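Local coordinates for 336aa long hypothetical dTDP-glucose 4,6-dehydratase (Pyrococcus horikoshii, PDB 2HUN), which binds NAD in a Rossmann-type domain and is probably a dTDP-glucose 4,6-dehydratase, at residues Phe98-Glu111 with Tyr151-Trp165. Numbering follows the deposited sequence.
With NAD (nicotinamide-adenine-dinucleotide), chain C.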
loop_
_atom_site.group_PDB
_atom_site.type_symbol
_atom_site.label_atom_id
_atom_site.label_comp_id
_atom_site.label_asym_id
_atom_site.label_seq_id
_atom_site.Cartn_x
_atom_site.Cartn_y
_atom_site.Cartn_z
ATOM N N PHE A 98 0.259 5.104 13.286
ATOM C CA PHE A 98 0.987 4.502 12.175
ATOM C C PHE A 98 0.631 5.078 10.808
ATOM O O PHE A 98 1.508 5.244 9.958
ATOM C CB PHE A 98 0.814 2.987 12.244
ATOM C CG PHE A 98 1.366 2.399 13.517
ATOM C CD1 PHE A 98 0.764 2.678 14.739
ATOM C CD2 PHE A 98 2.528 1.643 13.506
ATOM C CE1 PHE A 98 1.317 2.217 15.934
ATOM C CE2 PHE A 98 3.084 1.177 14.689
ATOM C CZ PHE A 98 2.478 1.466 15.906
ATOM N N LEU A 99 -0.640 5.408 10.607
ATOM C CA LEU A 99 -1.074 6.007 9.347
ATOM C C LEU A 99 -0.324 7.327 9.173
ATOM O O LEU A 99 0.187 7.636 8.094
ATOM C CB LEU A 99 -2.580 6.294 9.371
ATOM C CG LEU A 99 -3.150 7.037 8.156
ATOM C CD1 LEU A 99 -3.270 6.077 6.984
ATOM C CD2 LEU A 99 -4.517 7.617 8.502
ATOM N N HIS A 100 -0.257 8.099 10.255
ATOM C CA HIS A 100 0.408 9.397 10.226
ATOM C C HIS A 100 1.903 9.358 9.921
ATOM O O HIS A 100 2.370 10.009 8.989
ATOM C CB HIS A 100 0.215 10.122 11.552
ATOM C CG HIS A 100 0.927 11.435 11.616
ATOM N ND1 HIS A 100 0.467 12.562 10.972
ATOM C CD2 HIS A 100 2.087 11.791 12.218
ATOM C CE1 HIS A 100 1.310 13.559 11.178
ATOM N NE2 HIS A 100 2.302 13.118 11.931
ATOM N N SER A 101 2.659 8.616 10.723
ATOM C CA SER A 101 4.102 8.540 10.521
ATOM C C SER A 101 4.517 7.702 9.312
ATOM O O SER A 101 5.403 8.103 8.555
ATOM C CB SER A 101 4.797 7.989 11.777
ATOM O OG SER A 101 4.735 8.905 12.862
ATOM N N ASN A 102 3.880 6.550 9.125
ATOM C CA ASN A 102 4.255 5.673 8.018
ATOM C C ASN A 102 3.693 6.093 6.665
ATOM O O ASN A 102 4.439 6.196 5.694
ATOM C CB ASN A 102 3.855 4.227 8.333
ATOM C CG ASN A 102 4.496 3.717 9.616
ATOM O OD1 ASN A 102 5.452 4.305 10.116
ATOM N ND2 ASN A 102 3.977 2.616 10.145
ATOM N N VAL A 103 2.389 6.337 6.598
ATOM C CA VAL A 103 1.771 6.742 5.343
ATOM C C VAL A 103 1.880 8.240 5.065
ATOM O O VAL A 103 2.468 8.633 4.058
ATOM C CB VAL A 103 0.286 6.337 5.285
ATOM C CG1 VAL A 103 -0.326 6.829 3.979
ATOM C CG2 VAL A 103 0.152 4.814 5.380
ATOM N N ILE A 104 1.325 9.076 5.943
ATOM C CA ILE A 104 1.385 10.521 5.719
ATOM C C ILE A 104 2.835 11.001 5.683
ATOM O O ILE A 104 3.206 11.824 4.853
ATOM C CB ILE A 104 0.623 11.306 6.819
ATOM C CG1 ILE A 104 -0.827 10.831 6.894
ATOM C CG2 ILE A 104 0.658 12.805 6.513
ATOM C CD1 ILE A 104 -1.588 10.949 5.599
ATOM N N GLY A 105 3.654 10.473 6.580
ATOM C CA GLY A 105 5.048 10.867 6.617
ATOM C C GLY A 105 5.772 10.574 5.316
ATOM O O GLY A 105 6.534 11.409 4.823
ATOM N N THR A 106 5.548 9.390 4.751
ATOM C CA THR A 106 6.219 9.045 3.508
ATOM C C THR A 106 5.675 9.899 2.361
ATOM O O THR A 106 6.431 10.354 1.504
ATOM C CB THR A 106 6.060 7.552 3.196
ATOM O OG1 THR A 106 6.637 6.791 4.266
ATOM C CG2 THR A 106 6.764 7.199 1.889
ATOM N N TYR A 107 4.367 10.114 2.363
ATOM C CA TYR A 107 3.700 10.948 1.361
ATOM C C TYR A 107 4.329 12.344 1.354
ATOM O O TYR A 107 4.671 12.880 0.299
ATOM C CB TYR A 107 2.212 11.075 1.702
ATOM C CG TYR A 107 1.480 12.182 0.963
ATOM C CD1 TYR A 107 1.079 12.022 -0.367
ATOM C CD2 TYR A 107 1.189 13.391 1.597
ATOM C CE1 TYR A 107 0.403 13.041 -1.047
ATOM C CE2 TYR A 107 0.515 14.419 0.927
ATOM C CZ TYR A 107 0.124 14.235 -0.392
ATOM O OH TYR A 107 -0.555 15.237 -1.055
ATOM N N THR A 108 4.470 12.923 2.543
ATOM C CA THR A 108 5.038 14.259 2.697
ATOM C C THR A 108 6.467 14.335 2.162
ATOM O O THR A 108 6.848 15.311 1.518
ATOM C CB THR A 108 5.038 14.694 4.177
ATOM O OG1 THR A 108 3.721 14.534 4.721
ATOM C CG2 THR A 108 5.448 16.161 4.300
ATOM N N LEU A 109 7.253 13.302 2.438
ATOM C CA LEU A 109 8.626 13.251 1.969
ATOM C C LEU A 109 8.626 13.181 0.441
ATOM O O LEU A 109 9.406 13.870 -0.217
ATOM C CB LEU A 109 9.334 12.024 2.551
ATOM C CG LEU A 109 10.861 12.047 2.518
ATOM C CD1 LEU A 109 11.358 13.161 3.434
ATOM C CD2 LEU A 109 11.414 10.701 2.971
ATOM N N LEU A 110 7.748 12.349 -0.118
ATOM C CA LEU A 110 7.653 12.203 -1.571
ATOM C C LEU A 110 7.251 13.534 -2.209
ATOM O O LEU A 110 7.798 13.934 -3.233
ATOM C CB LEU A 110 6.638 11.105 -1.935
ATOM C CG LEU A 110 7.110 9.664 -1.679
ATOM C CD1 LEU A 110 5.958 8.675 -1.841
ATOM C CD2 LEU A 110 8.246 9.337 -2.641
ATOM N N GLU A 111 6.293 14.221 -1.601
ATOM C CA GLU A 111 5.859 15.503 -2.139
ATOM C C GLU A 111 6.986 16.523 -2.106
ATOM O O GLU A 111 7.208 17.234 -3.084
ATOM C CB GLU A 111 4.649 16.030 -1.364
ATOM C CG GLU A 111 3.312 15.445 -1.823
ATOM C CD GLU A 111 2.979 15.804 -3.268
ATOM O OE1 GLU A 111 3.421 15.091 -4.194
ATOM O OE2 GLU A 111 2.281 16.813 -3.477
ATOM N N TYR A 151 0.444 -1.874 11.421
ATOM C CA TYR A 151 1.823 -1.464 11.231
ATOM C C TYR A 151 2.325 -1.871 9.844
ATOM O O TYR A 151 2.804 -1.030 9.082
ATOM C CB TYR A 151 2.734 -2.090 12.294
ATOM C CG TYR A 151 4.194 -2.132 11.886
ATOM C CD1 TYR A 151 4.908 -0.956 11.657
ATOM C CD2 TYR A 151 4.851 -3.349 11.691
ATOM C CE1 TYR A 151 6.241 -0.986 11.240
ATOM C CE2 TYR A 151 6.190 -3.391 11.274
ATOM C CZ TYR A 151 6.876 -2.204 11.051
ATOM O OH TYR A 151 8.202 -2.221 10.657
ATOM N N SER A 152 2.223 -3.160 9.522
ATOM C CA SER A 152 2.712 -3.636 8.234
ATOM C C SER A 152 1.832 -3.150 7.082
ATOM O O SER A 152 2.307 -2.976 5.963
ATOM C CB SER A 152 2.840 -5.173 8.226
ATOM O OG SER A 152 1.602 -5.823 8.463
ATOM N N ALA A 153 0.557 -2.902 7.359
ATOM C CA ALA A 153 -0.344 -2.421 6.318
ATOM C C ALA A 153 0.011 -0.980 5.953
ATOM O O ALA A 153 -0.093 -0.585 4.781
ATOM C CB ALA A 153 -1.791 -2.507 6.784
ATOM N N THR A 154 0.425 -0.197 6.948
ATOM C CA THR A 154 0.799 1.192 6.696
ATOM C C THR A 154 2.176 1.246 6.036
ATOM O O THR A 154 2.441 2.116 5.209
ATOM C CB THR A 154 0.781 2.041 7.990
ATOM O OG1 THR A 154 1.601 1.428 8.996
ATOM C CG2 THR A 154 -0.644 2.158 8.510
ATOM N N LYS A 155 3.055 0.315 6.392
ATOM C CA LYS A 155 4.366 0.277 5.752
ATOM C C LYS A 155 4.128 -0.102 4.287
ATOM O O LYS A 155 4.729 0.479 3.385
ATOM C CB LYS A 155 5.281 -0.759 6.411
ATOM C CG LYS A 155 5.806 -0.355 7.787
ATOM C CD LYS A 155 6.700 0.891 7.729
ATOM C CE LYS A 155 8.013 0.609 7.000
ATOM N NZ LYS A 155 8.868 1.833 6.877
ATOM N N ALA A 156 3.243 -1.073 4.061
ATOM C CA ALA A 156 2.913 -1.541 2.709
ATOM C C ALA A 156 2.302 -0.411 1.898
ATOM O O ALA A 156 2.639 -0.229 0.733
ATOM C CB ALA A 156 1.937 -2.721 2.768
ATOM N N ALA A 157 1.405 0.346 2.524
ATOM C CA ALA A 157 0.763 1.474 1.868
ATOM C C ALA A 157 1.805 2.506 1.468
ATOM O O ALA A 157 1.713 3.088 0.385
ATOM C CB ALA A 157 -0.272 2.113 2.792
ATOM N N SER A 158 2.792 2.743 2.333
ATOM C CA SER A 158 3.831 3.716 2.013
ATOM C C SER A 158 4.664 3.232 0.828
ATOM O O SER A 158 5.046 4.033 -0.023
ATOM C CB SER A 158 4.728 4.013 3.232
ATOM O OG SER A 158 5.547 2.915 3.594
ATOM N N ASP A 159 4.942 1.931 0.760
ATOM C CA ASP A 159 5.704 1.390 -0.371
ATOM C C ASP A 159 4.984 1.725 -1.685
ATOM O O ASP A 159 5.605 2.156 -2.660
ATOM C CB ASP A 159 5.842 -0.138 -0.272
ATOM C CG ASP A 159 6.819 -0.578 0.799
ATOM O OD1 ASP A 159 7.330 0.289 1.532
ATOM O OD2 ASP A 159 7.079 -1.800 0.908
ATOM N N MET A 160 3.673 1.516 -1.712
ATOM C CA MET A 160 2.886 1.775 -2.912
ATOM C C MET A 160 2.983 3.232 -3.373
ATOM O O MET A 160 3.089 3.498 -4.580
ATOM C CB MET A 160 1.411 1.385 -2.687
ATOM C CG MET A 160 1.181 -0.104 -2.433
ATOM S SD MET A 160 1.962 -1.185 -3.671
ATOM C CE MET A 160 3.499 -1.551 -2.917
ATOM N N LEU A 161 2.948 4.172 -2.427
ATOM C CA LEU A 161 3.043 5.587 -2.785
ATOM C C LEU A 161 4.398 5.854 -3.426
ATOM O O LEU A 161 4.488 6.552 -4.433
ATOM C CB LEU A 161 2.871 6.487 -1.554
ATOM C CG LEU A 161 1.549 6.366 -0.792
ATOM C CD1 LEU A 161 1.523 7.380 0.348
ATOM C CD2 LEU A 161 0.386 6.596 -1.735
ATOM N N VAL A 162 5.452 5.288 -2.850
ATOM C CA VAL A 162 6.784 5.484 -3.404
ATOM C C VAL A 162 6.873 4.983 -4.844
ATOM O O VAL A 162 7.442 5.654 -5.699
ATOM C CB VAL A 162 7.863 4.780 -2.555
ATOM C CG1 VAL A 162 9.210 4.862 -3.249
ATOM C CG2 VAL A 162 7.950 5.445 -1.194
ATOM N N LEU A 163 6.314 3.808 -5.114
ATOM C CA LEU A 163 6.346 3.252 -6.463
ATOM C C LEU A 163 5.608 4.180 -7.431
ATOM O O LEU A 163 6.096 4.472 -8.521
ATOM C CB LEU A 163 5.703 1.863 -6.476
ATOM C CG LEU A 163 6.459 0.751 -5.729
ATOM C CD1 LEU A 163 5.645 -0.539 -5.734
ATOM C CD2 LEU A 163 7.805 0.526 -6.382
ATOM N N GLY A 164 4.444 4.659 -7.008
ATOM C CA GLY A 164 3.642 5.538 -7.841
ATOM C C GLY A 164 4.258 6.893 -8.123
ATOM O O GLY A 164 4.303 7.332 -9.273
ATOM N N TRP A 165 4.717 7.564 -7.073
ATOM C CA TRP A 165 5.332 8.883 -7.210
ATOM C C TRP A 165 6.603 8.822 -8.057
ATOM O O TRP A 165 6.871 9.714 -8.859
ATOM C CB TRP A 165 5.652 9.459 -5.829
ATOM C CG TRP A 165 4.645 10.472 -5.328
ATOM C CD1 TRP A 165 4.864 11.803 -5.122
ATOM C CD2 TRP A 165 3.286 10.227 -4.940
ATOM N NE1 TRP A 165 3.734 12.403 -4.627
ATOM C CE2 TRP A 165 2.748 11.459 -4.503
ATOM C CE3 TRP A 165 2.471 9.086 -4.916
ATOM C CZ2 TRP A 165 1.431 11.585 -4.044
ATOM C CZ3 TRP A 165 1.161 9.210 -4.460
ATOM C CH2 TRP A 165 0.655 10.454 -4.030
HETATM P PA NAD C . 13.156 2.539 15.913
HETATM O O1A NAD C . 11.815 2.434 16.510
HETATM O O2A NAD C . 14.351 2.165 16.720
HETATM O O5B NAD C . 13.352 4.065 15.459
HETATM C C5B NAD C . 12.435 4.761 14.602
HETATM C C4B NAD C . 12.973 6.198 14.573
HETATM O O4B NAD C . 12.172 7.014 13.697
HETATM C C3B NAD C . 12.906 6.852 15.983
HETATM O O3B NAD C . 14.138 7.531 16.277
HETATM C C2B NAD C . 11.665 7.757 15.887
HETATM O O2B NAD C . 11.634 8.889 16.758
HETATM C C1B NAD C . 11.664 8.140 14.407
HETATM N N9A NAD C . 10.327 8.477 13.870
HETATM C C8A NAD C . 9.198 7.746 13.915
HETATM N N7A NAD C . 8.216 8.415 13.313
HETATM C C5A NAD C . 8.700 9.574 12.877
HETATM C C6A NAD C . 8.158 10.691 12.182
HETATM N N6A NAD C . 6.890 10.767 11.803
HETATM N N1A NAD C . 9.037 11.763 11.899
HETATM C C2A NAD C . 10.381 11.707 12.298
HETATM N N3A NAD C . 10.889 10.656 12.955
HETATM C C4A NAD C . 10.059 9.617 13.232
HETATM O O3 NAD C . 13.125 1.485 14.724
HETATM P PN NAD C . 14.150 0.939 13.648
HETATM O O1N NAD C . 14.167 -0.521 13.952
HETATM O O2N NAD C . 15.464 1.608 13.737
HETATM O O5D NAD C . 13.382 1.090 12.233
HETATM C C5D NAD C . 13.897 1.815 11.113
HETATM C C4D NAD C . 13.130 1.378 9.838
HETATM O O4D NAD C . 13.493 0.040 9.459
HETATM C C3D NAD C . 11.608 1.423 10.020
HETATM O O3D NAD C . 11.022 2.011 8.829
HETATM C C2D NAD C . 11.220 -0.073 10.184
HETATM O O2D NAD C . 9.892 -0.291 9.698
HETATM C C1D NAD C . 12.299 -0.761 9.363
HETATM N N1N NAD C . 12.616 -2.143 9.778
HETATM C C2N NAD C . 13.244 -2.445 11.033
HETATM C C3N NAD C . 13.524 -3.787 11.346
HETATM C C7N NAD C . 14.208 -4.185 12.674
HETATM O O7N NAD C . 14.589 -5.353 12.820
HETATM N N7N NAD C . 14.388 -3.270 13.619
HETATM C C4N NAD C . 13.186 -4.818 10.434
HETATM C C5N NAD C . 12.567 -4.502 9.206
HETATM C C6N NAD C . 12.279 -3.170 8.865
HETATM O O HOH W 1 6.899 3.849 6.173
#
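Trp-165 and Glu-111 join the C-terminal ends of two nearly parallel helix segments, 98-111 and 151-165, whose axes approach to 8.0 Å. Trp-165 NE1 donates an almost straight hydrogen bond to Glu-111 OE1 (2.7 Å), which lies in the indole plane and is met on its anti side, 27° out of the carboxylate plane. Leu-110 lies over one indole face, its CB 4.1 Å from the centroid of the five-membered ring, while Tyr-107 brings CE1 to within 3.5 Å of Trp-165 CZ2, the two ring planes steeply inclined. An alanine in place of Trp-165 would probably leave Glu-111 OE1 without this donor and open a gap beside Leu-110 and Tyr-107. Leu-110 CD1 reaches on to Leu-161 and Val-162, a turn before Trp-165. Midway, Asn-102 O and Thr-106 OG1 both rest against Ser-158 CB, the backbones coming closest where Val-103 faces Ser-158. At the N-terminal end Thr-154 fits as a knob among Phe-98, Leu-99, Asn-102 and Val-103. Thr-154 OG1, set between backbone N and carbonyl carbon (chi1 54°), accepts a nearly straight hydrogen bond from Asn-102 ND2 (2.9 Å), in the amide plane. On the same helix, Tyr-151 OH and Lys-155 NZ hydrogen-bond ribose hydroxyls O2D and O3D of NAD, respectively, the Tyr-Lys pair familiar from short-chain dehydrogenases. Helices 96-116 and 150-168 pack side by side against strand 121-127 of the Rossmann sheet, and Tyr-107, Glu-111 and Trp-165 also touch the second subunit.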